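Local coordinates for protein CdiA toxin (Cupriavidus taiwanensis, PDB 5T87) that is the C-terminal toxin domain of a contact-dependent growth inhibition protein, probably a catalytic domain acting in the target-cell cytoplasm, and is bound by its CdiI immunity protein, at residues G3-V15 against R24-F37. Sequence-based numbering, arbitrary orientation.
Sequences GPSNGQSVLENSV and RVSVDPQTGEFVVF
Val10 of helix 7-12 presses onto Ser26, Val35 and Phe37, and Leu11 onto Phe37, laying the N-terminal helix across one face of an antiparallel beta hairpin whose strands, 21-27 and 34-41, are central in a meander of four; the helix runs at 79° to strand 34-37. The apolar contact centres on the Phe37 ring. Leu11 CD1 makes a CH-pi contact over one face, 4.1 Å from the centroid, and Val35 CG1 lies against the opposite face. Val10 comes in at the edge: CG1, anti to its backbone N (chi1 175°), meets Phe37 CZ at 3.8 Å, while CG2 lies against the Asp28 carboxylate. Further out, the Pro4 ring rests on Val35, CG to CG1 3.6 Å. Helix 57-64 packs on the other face of the sheet, against Val25 and Val36.

Hydrogen bonds tie both ends of the helix to the hairpin. Before its first turn, Ser5 N donates to the syn lone pair of Glu33 OE2 at 3.3 Å, a nearly straight bond, and Asn6 ND2 reaches Asp28 OD1 in its own amide plane, at 3.2 Å. Asp28 OD1 also receives weak bonds from the turn amides of Gln30 and Thr31, which may help hold the carboxylate. At the last turn of the helix, the Ser26 hydroxyl donates to Val10 O; beyond it, Val15 pairs with Val25 through two backbone bonds, adding strand 15-18 to the sheet edge.

Outside the contact, Gln8 bonds to backbone atoms of Met3 and Tyr5 of the CdiI chain, so the helix also faces the immunity protein. Arg24, bent at chi3 (73°), grips Ser14 side-on: NE reaches OG at 2.8 Å and NH1 reaches O at 3.1 Å.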
ATOM      1  N   GLY E   3       0.822  13.060  -3.387  1.00 97.55           N
ATOM      2  CA  GLY E   3       1.940  12.293  -2.746  1.00 95.82           C
ATOM      3  C   GLY E   3       2.891  13.179  -1.953  1.00 96.13           C
ATOM      4  O   GLY E   3       2.596  14.362  -1.744  1.00 96.78           O
ATOM      5  N   PRO E   4       4.025  12.609  -1.481  1.00 94.69           N
ATOM      6  CA  PRO E   4       5.106  13.376  -0.826  1.00 94.84           C
ATOM      7  C   PRO E   4       5.795  14.390  -1.734  1.00 94.39           C
ATOM      8  O   PRO E   4       5.792  14.223  -2.956  1.00 92.27           O
ATOM      9  CB  PRO E   4       6.111  12.295  -0.409  1.00 91.61           C
ATOM     10  CG  PRO E   4       5.297  11.071  -0.253  1.00 91.06           C
ATOM     11  CD  PRO E   4       4.199  11.158  -1.278  1.00 92.03           C
ATOM     12  N   SER E   5       6.388  15.419  -1.129  1.00 96.34           N
ATOM     13  CA  SER E   5       7.152  16.431  -1.875  1.00 97.87           C
ATOM     14  C   SER E   5       8.512  15.896  -2.366  1.00 93.21           C
ATOM     15  O   SER E   5       8.846  16.048  -3.543  1.00 92.49           O
ATOM     16  CB  SER E   5       7.345  17.700  -1.032  1.00101.61           C
ATOM     17  OG  SER E   5       8.094  17.432   0.142  1.00104.17           O
ATOM     18  N   ASN E   6       9.270  15.249  -1.476  1.00 89.41           N
ATOM     19  CA  ASN E   6      10.649  14.829  -1.777  1.00 87.96           C
ATOM     20  C   ASN E   6      10.813  13.293  -1.736  1.00 82.04           C
ATOM     21  O   ASN E   6      11.572  12.748  -0.931  1.00 79.85           O
ATOM     22  CB  ASN E   6      11.616  15.545  -0.815  1.00 90.49           C
ATOM     23  CG  ASN E   6      11.414  17.062  -0.804  1.00 94.70           C
ATOM     24  OD1 ASN E   6      11.284  17.690  -1.857  1.00 94.66           O
ATOM     25  ND2 ASN E   6      11.368  17.650   0.393  1.00 97.14           N
ATOM     26  N   GLY E   7      10.106  12.613  -2.640  1.00 77.40           N
ATOM     27  CA  GLY E   7      10.006  11.144  -2.650  1.00 72.50           C
ATOM     28  C   GLY E   7      11.308  10.353  -2.617  1.00 68.64           C
ATOM     29  O   GLY E   7      11.486   9.467  -1.768  1.00 66.22           O
ATOM     30  N   GLN E   8      12.225  10.682  -3.523  1.00 66.14           N
ATOM     31  CA  GLN E   8      13.449   9.893  -3.687  1.00 64.49           C
ATOM     32  C   GLN E   8      14.355   9.928  -2.440  1.00 64.84           C
ATOM     33  O   GLN E   8      14.688   8.871  -1.893  1.00 62.96           O
ATOM     34  CB  GLN E   8      14.196  10.328  -4.960  1.00 63.47           C
ATOM     35  CG  GLN E   8      15.350   9.433  -5.386  1.00 62.52           C
ATOM     36  CD  GLN E   8      14.946   7.981  -5.558  1.00 61.02           C
ATOM     37  OE1 GLN E   8      14.167   7.646  -6.443  1.00 60.03           O
ATOM     38  NE2 GLN E   8      15.475   7.114  -4.712  1.00 60.93           N
ATOM     39  N   SER E   9      14.706  11.128  -1.968  1.00 67.36           N
ATOM     40  CA  SER E   9      15.622  11.285  -0.814  1.00 69.17           C
ATOM     41  C   SER E   9      15.007  10.847   0.531  1.00 69.30           C
ATOM     42  O   SER E   9      15.699  10.305   1.405  1.00 68.85           O
ATOM     43  CB  SER E   9      16.147  12.727  -0.725  1.00 71.64           C
ATOM     44  OG  SER E   9      15.091  13.673  -0.690  1.00 72.23           O
ATOM     45  N   VAL E  10      13.706  11.080   0.681  1.00 70.12           N
ATOM     46  CA  VAL E  10      12.954  10.621   1.854  1.00 70.16           C
ATOM     47  C   VAL E  10      12.877   9.080   1.910  1.00 68.92           C
ATOM     48  O   VAL E  10      12.965   8.495   2.998  1.00 69.29           O
ATOM     49  CB  VAL E  10      11.536  11.239   1.886  1.00 71.13           C
ATOM     50  CG1 VAL E  10      10.719  10.666   3.035  1.00 71.06           C
ATOM     51  CG2 VAL E  10      11.604  12.763   2.025  1.00 74.61           C
ATOM     52  N   LEU E  11      12.713   8.440   0.745  1.00 67.18           N
ATOM     53  CA  LEU E  11      12.782   6.974   0.628  1.00 65.07           C
ATOM     54  C   LEU E  11      14.157   6.426   1.003  1.00 66.27           C
ATOM     55  O   LEU E  11      14.242   5.458   1.755  1.00 66.05           O
ATOM     56  CB  LEU E  11      12.410   6.525  -0.797  1.00 63.18           C
ATOM     57  CG  LEU E  11      12.533   5.041  -1.197  1.00 60.82           C
ATOM     58  CD1 LEU E  11      11.762   4.137  -0.252  1.00 60.70           C
ATOM     59  CD2 LEU E  11      12.056   4.842  -2.630  1.00 59.10           C
ATOM     60  N   GLU E  12      15.221   7.037   0.471  1.00 68.51           N
ATOM     61  CA  GLU E  12      16.603   6.588   0.754  1.00 69.45           C
ATOM     62  C   GLU E  12      16.941   6.668   2.254  1.00 71.71           C
ATOM     63  O   GLU E  12      17.520   5.733   2.803  1.00 70.16           O
ATOM     64  CB  GLU E  12      17.621   7.350  -0.104  1.00 69.19           C
ATOM     65  CG  GLU E  12      17.567   6.968  -1.585  1.00 69.08           C
ATOM     66  CD  GLU E  12      18.333   7.910  -2.524  1.00 70.83           C
ATOM     67  OE1 GLU E  12      18.805   8.973  -2.080  1.00 75.14           O
ATOM     68  OE2 GLU E  12      18.464   7.604  -3.730  1.00 69.40           O
ATOM     69  N   ASN E  13      16.513   7.737   2.927  1.00 75.15           N
ATOM     70  CA  ASN E  13      16.718   7.864   4.375  1.00 79.87           C
ATOM     71  C   ASN E  13      15.572   7.246   5.207  1.00 79.81           C
ATOM     72  O   ASN E  13      15.365   7.656   6.349  1.00 84.20           O
ATOM     73  CB  ASN E  13      16.939   9.346   4.770  1.00 84.17           C
ATOM     74  CG  ASN E  13      18.158   9.967   4.091  1.00 86.53           C
ATOM     75  OD1 ASN E  13      18.020  10.892   3.294  1.00 89.09           O
ATOM     76  ND2 ASN E  13      19.357   9.456   4.401  1.00 87.12           N
ATOM     77  N   SER E  14      14.843   6.267   4.659  1.00 77.98           N
ATOM     78  CA  SER E  14      13.721   5.608   5.370  1.00 76.75           C
ATOM     79  C   SER E  14      14.192   4.348   6.099  1.00 76.59           C
ATOM     80  O   SER E  14      15.304   3.893   5.885  1.00 77.90           O
ATOM     81  CB  SER E  14      12.583   5.251   4.399  1.00 73.92           C
ATOM     82  OG  SER E  14      12.938   4.193   3.523  1.00 72.14           O
ATOM     83  N   VAL E  15      13.330   3.790   6.946  1.00 77.75           N
ATOM     84  CA  VAL E  15      13.642   2.573   7.723  1.00 78.36           C
ATOM     85  C   VAL E  15      12.488   1.541   7.651  1.00 76.59           C
ATOM     86  O   VAL E  15      11.302   1.892   7.703  1.00 74.02           O
ATOM     87  CB  VAL E  15      14.019   2.915   9.203  1.00 80.51           C
ATOM     88  CG1 VAL E  15      12.863   3.574   9.957  1.00 80.22           C
ATOM     89  CG2 VAL E  15      14.514   1.677   9.948  1.00 81.18           C
ATOM     90  N   ARG E  24       8.135   0.444   4.849  1.00 65.66           N
ATOM     91  CA  ARG E  24       9.078   1.361   5.461  1.00 68.14           C
ATOM     92  C   ARG E  24       8.376   2.636   5.895  1.00 70.83           C
ATOM     93  O   ARG E  24       7.227   2.896   5.507  1.00 69.14           O
ATOM     94  CB  ARG E  24      10.182   1.746   4.473  1.00 67.98           C
ATOM     95  CG  ARG E  24      10.815   0.590   3.723  1.00 68.14           C
ATOM     96  CD  ARG E  24      11.998   1.066   2.895  1.00 68.81           C
ATOM     97  NE  ARG E  24      13.166   1.407   3.717  1.00 70.46           N
ATOM     98  CZ  ARG E  24      14.031   0.532   4.248  1.00 71.20           C
ATOM     99  NH1 ARG E  24      15.051   0.978   4.972  1.00 72.39           N
ATOM    100  NH2 ARG E  24      13.887  -0.778   4.073  1.00 70.33           N
ATOM    101  N   VAL E  25       9.103   3.439   6.677  1.00 74.20           N
ATOM    102  CA  VAL E  25       8.624   4.743   7.176  1.00 76.68           C
ATOM    103  C   VAL E  25       9.777   5.752   7.295  1.00 78.73           C
ATOM    104  O   VAL E  25      10.907   5.372   7.617  1.00 80.64           O
ATOM    105  CB  VAL E  25       7.881   4.599   8.535  1.00 77.10           C
ATOM    106  CG1 VAL E  25       8.777   4.004   9.619  1.00 77.11           C
ATOM    107  CG2 VAL E  25       7.303   5.933   8.986  1.00 78.46           C
ATOM    108  N   SER E  26       9.482   7.025   7.026  1.00 81.18           N
ATOM    109  CA  SER E  26      10.460   8.120   7.152  1.00 83.53           C
ATOM    110  C   SER E  26       9.783   9.434   7.580  1.00 87.74           C
ATOM    111  O   SER E  26       8.560   9.481   7.771  1.00 88.33           O
ATOM    112  CB  SER E  26      11.181   8.319   5.818  1.00 82.15           C
ATOM    113  OG  SER E  26      12.432   8.962   5.988  1.00 84.26           O
ATOM    114  N   VAL E  27      10.584  10.490   7.727  1.00 90.69           N
ATOM    115  CA  VAL E  27      10.068  11.849   7.957  1.00 93.62           C
ATOM    116  C   VAL E  27      10.831  12.837   7.068  1.00 93.15           C
ATOM    117  O   VAL E  27      12.053  12.757   6.964  1.00 95.19           O
ATOM    118  CB  VAL E  27      10.125  12.249   9.459  1.00 96.53           C
ATOM    119  CG1 VAL E  27      11.545  12.192  10.011  1.00 97.34           C
ATOM    120  CG2 VAL E  27       9.511  13.625   9.685  1.00 99.27           C
ATOM    121  N   ASP E  28      10.108  13.747   6.417  1.00 93.08           N
ATOM    122  CA  ASP E  28      10.724  14.719   5.514  1.00 94.39           C
ATOM    123  C   ASP E  28      11.434  15.783   6.368  1.00 98.59           C
ATOM    124  O   ASP E  28      10.762  16.495   7.121  1.00100.72           O
ATOM    125  CB  ASP E  28       9.660  15.357   4.606  1.00 93.94           C
ATOM    126  CG  ASP E  28      10.249  15.968   3.342  1.00 93.56           C
ATOM    127  OD1 ASP E  28      11.314  16.621   3.420  1.00 95.03           O
ATOM    128  OD2 ASP E  28       9.635  15.802   2.266  1.00 91.94           O
ATOM    129  N   PRO E  29      12.787  15.885   6.274  1.00 99.90           N
ATOM    130  CA  PRO E  29      13.462  16.920   7.079  1.00103.52           C
ATOM    131  C   PRO E  29      12.996  18.326   6.708  1.00106.87           C
ATOM    132  O   PRO E  29      12.810  19.160   7.595  1.00110.40           O
ATOM    133  CB  PRO E  29      14.954  16.738   6.745  1.00102.56           C
ATOM    134  CG  PRO E  29      15.063  15.420   6.062  1.00 99.49           C
ATOM    135  CD  PRO E  29      13.741  15.183   5.394  1.00 97.83           C
ATOM    136  N   GLN E  30      12.788  18.558   5.410  1.00105.37           N
ATOM    137  CA  GLN E  30      12.280  19.837   4.914  1.00107.58           C
ATOM    138  C   GLN E  30      10.824  20.104   5.334  1.00108.27           C
ATOM    139  O   GLN E  30      10.597  20.911   6.232  1.00112.91           O
ATOM    140  CB  GLN E  30      12.435  19.932   3.398  1.00105.82           C
ATOM    141  CG  GLN E  30      13.881  19.964   2.940  1.00105.64           C
ATOM    142  CD  GLN E  30      14.014  19.700   1.454  1.00105.02           C
ATOM    143  OE1 GLN E  30      13.771  18.588   0.984  1.00100.70           O
ATOM    144  NE2 GLN E  30      14.403  20.726   0.702  1.00107.76           N
ATOM    145  N   THR E  31       9.853  19.428   4.717  1.00104.84           N
ATOM    146  CA  THR E  31       8.428  19.752   4.942  1.00105.63           C
ATOM    147  C   THR E  31       7.828  19.196   6.251  1.00105.02           C
ATOM    148  O   THR E  31       6.702  19.556   6.601  1.00104.18           O
ATOM    149  CB  THR E  31       7.516  19.322   3.761  1.00103.67           C
ATOM    150  OG1 THR E  31       7.377  17.898   3.739  1.00101.47           O
ATOM    151  CG2 THR E  31       8.067  19.817   2.416  1.00102.94           C
ATOM    152  N   GLY E  32       8.547  18.312   6.951  1.00102.85           N
ATOM    153  CA  GLY E  32       8.096  17.804   8.261  1.00102.86           C
ATOM    154  C   GLY E  32       7.001  16.739   8.265  1.00100.50           C
ATOM    155  O   GLY E  32       6.582  16.288   9.333  1.00 99.14           O
ATOM    156  N   GLU E  33       6.542  16.326   7.084  1.00 98.21           N
ATOM    157  CA  GLU E  33       5.476  15.325   6.958  1.00 96.47           C
ATOM    158  C   GLU E  33       5.998  13.907   7.243  1.00 93.03           C
ATOM    159  O   GLU E  33       7.185  13.630   7.052  1.00 90.86           O
ATOM    160  CB  GLU E  33       4.860  15.402   5.555  1.00 96.17           C
ATOM    161  CG  GLU E  33       5.764  14.879   4.431  1.00 95.10           C
ATOM    162  CD  GLU E  33       5.556  15.556   3.078  1.00 96.67           C
ATOM    163  OE1 GLU E  33       4.667  16.429   2.946  1.00 99.10           O
ATOM    164  OE2 GLU E  33       6.306  15.215   2.131  1.00 96.09           O
ATOM    165  N   PHE E  34       5.110  13.032   7.721  1.00 91.23           N
ATOM    166  CA  PHE E  34       5.423  11.613   7.935  1.00 88.24           C
ATOM    167  C   PHE E  34       4.962  10.811   6.723  1.00 82.39           C
ATOM    168  O   PHE E  34       3.840  11.007   6.239  1.00 80.67           O
ATOM    169  CB  PHE E  34       4.747  11.082   9.201  1.00 91.36           C
ATOM    170  CG  PHE E  34       5.110  11.847  10.440  1.00 97.02           C
ATOM    171  CD1 PHE E  34       6.392  11.746  10.983  1.00 98.58           C
ATOM    172  CD2 PHE E  34       4.178  12.683  11.065  1.00100.51           C
ATOM    173  CE1 PHE E  34       6.736  12.462  12.125  1.00102.86           C
ATOM    174  CE2 PHE E  34       4.517  13.397  12.205  1.00103.90           C
ATOM    175  CZ  PHE E  34       5.797  13.288  12.736  1.00105.17           C
ATOM    176  N   VAL E  35       5.829   9.904   6.253  1.00 78.40           N
ATOM    177  CA  VAL E  35       5.639   9.183   4.976  1.00 74.21           C
ATOM    178  C   VAL E  35       5.770   7.664   5.110  1.00 69.80           C
ATOM    179  O   VAL E  35       6.758   7.172   5.665  1.00 68.35           O
ATOM    180  CB  VAL E  35       6.650   9.645   3.900  1.00 73.42           C
ATOM    181  CG1 VAL E  35       6.298   9.041   2.540  1.00 71.64           C
ATOM    182  CG2 VAL E  35       6.691  11.167   3.812  1.00 76.12           C
ATOM    183  N   VAL E  36       4.772   6.947   4.576  1.00 67.30           N
ATOM    184  CA  VAL E  36       4.745   5.480   4.528  1.00 63.84           C
ATOM    185  C   VAL E  36       5.025   5.015   3.097  1.00 61.12           C
ATOM    186  O   VAL E  36       4.390   5.493   2.142  1.00 59.49           O
ATOM    187  CB  VAL E  36       3.373   4.929   4.958  1.00 64.90           C
ATOM    188  CG1 VAL E  36       3.325   3.403   4.823  1.00 64.69           C
ATOM    189  CG2 VAL E  36       3.025   5.356   6.378  1.00 66.65           C
ATOM    190  N   PHE E  37       5.959   4.067   2.972  1.00 58.87           N
ATOM    191  CA  PHE E  37       6.396   3.529   1.686  1.00 56.10           C
ATOM    192  C   PHE E  37       6.128   2.048   1.600  1.00 53.61           C
ATOM    193  O   PHE E  37       6.412   1.322   2.544  1.00 53.51           O
ATOM    194  CB  PHE E  37       7.899   3.714   1.537  1.00 56.86           C
ATOM    195  CG  PHE E  37       8.322   5.139   1.399  1.00 57.72           C
ATOM    196  CD1 PHE E  37       8.122   5.818   0.199  1.00 57.54           C
ATOM    197  CD2 PHE E  37       8.943   5.803   2.455  1.00 59.10           C
ATOM    198  CE1 PHE E  37       8.514   7.141   0.056  1.00 57.84           C
ATOM    199  CE2 PHE E  37       9.350   7.125   2.314  1.00 59.12           C
ATOM    200  CZ  PHE E  37       9.132   7.793   1.110  1.00 58.76           C
TER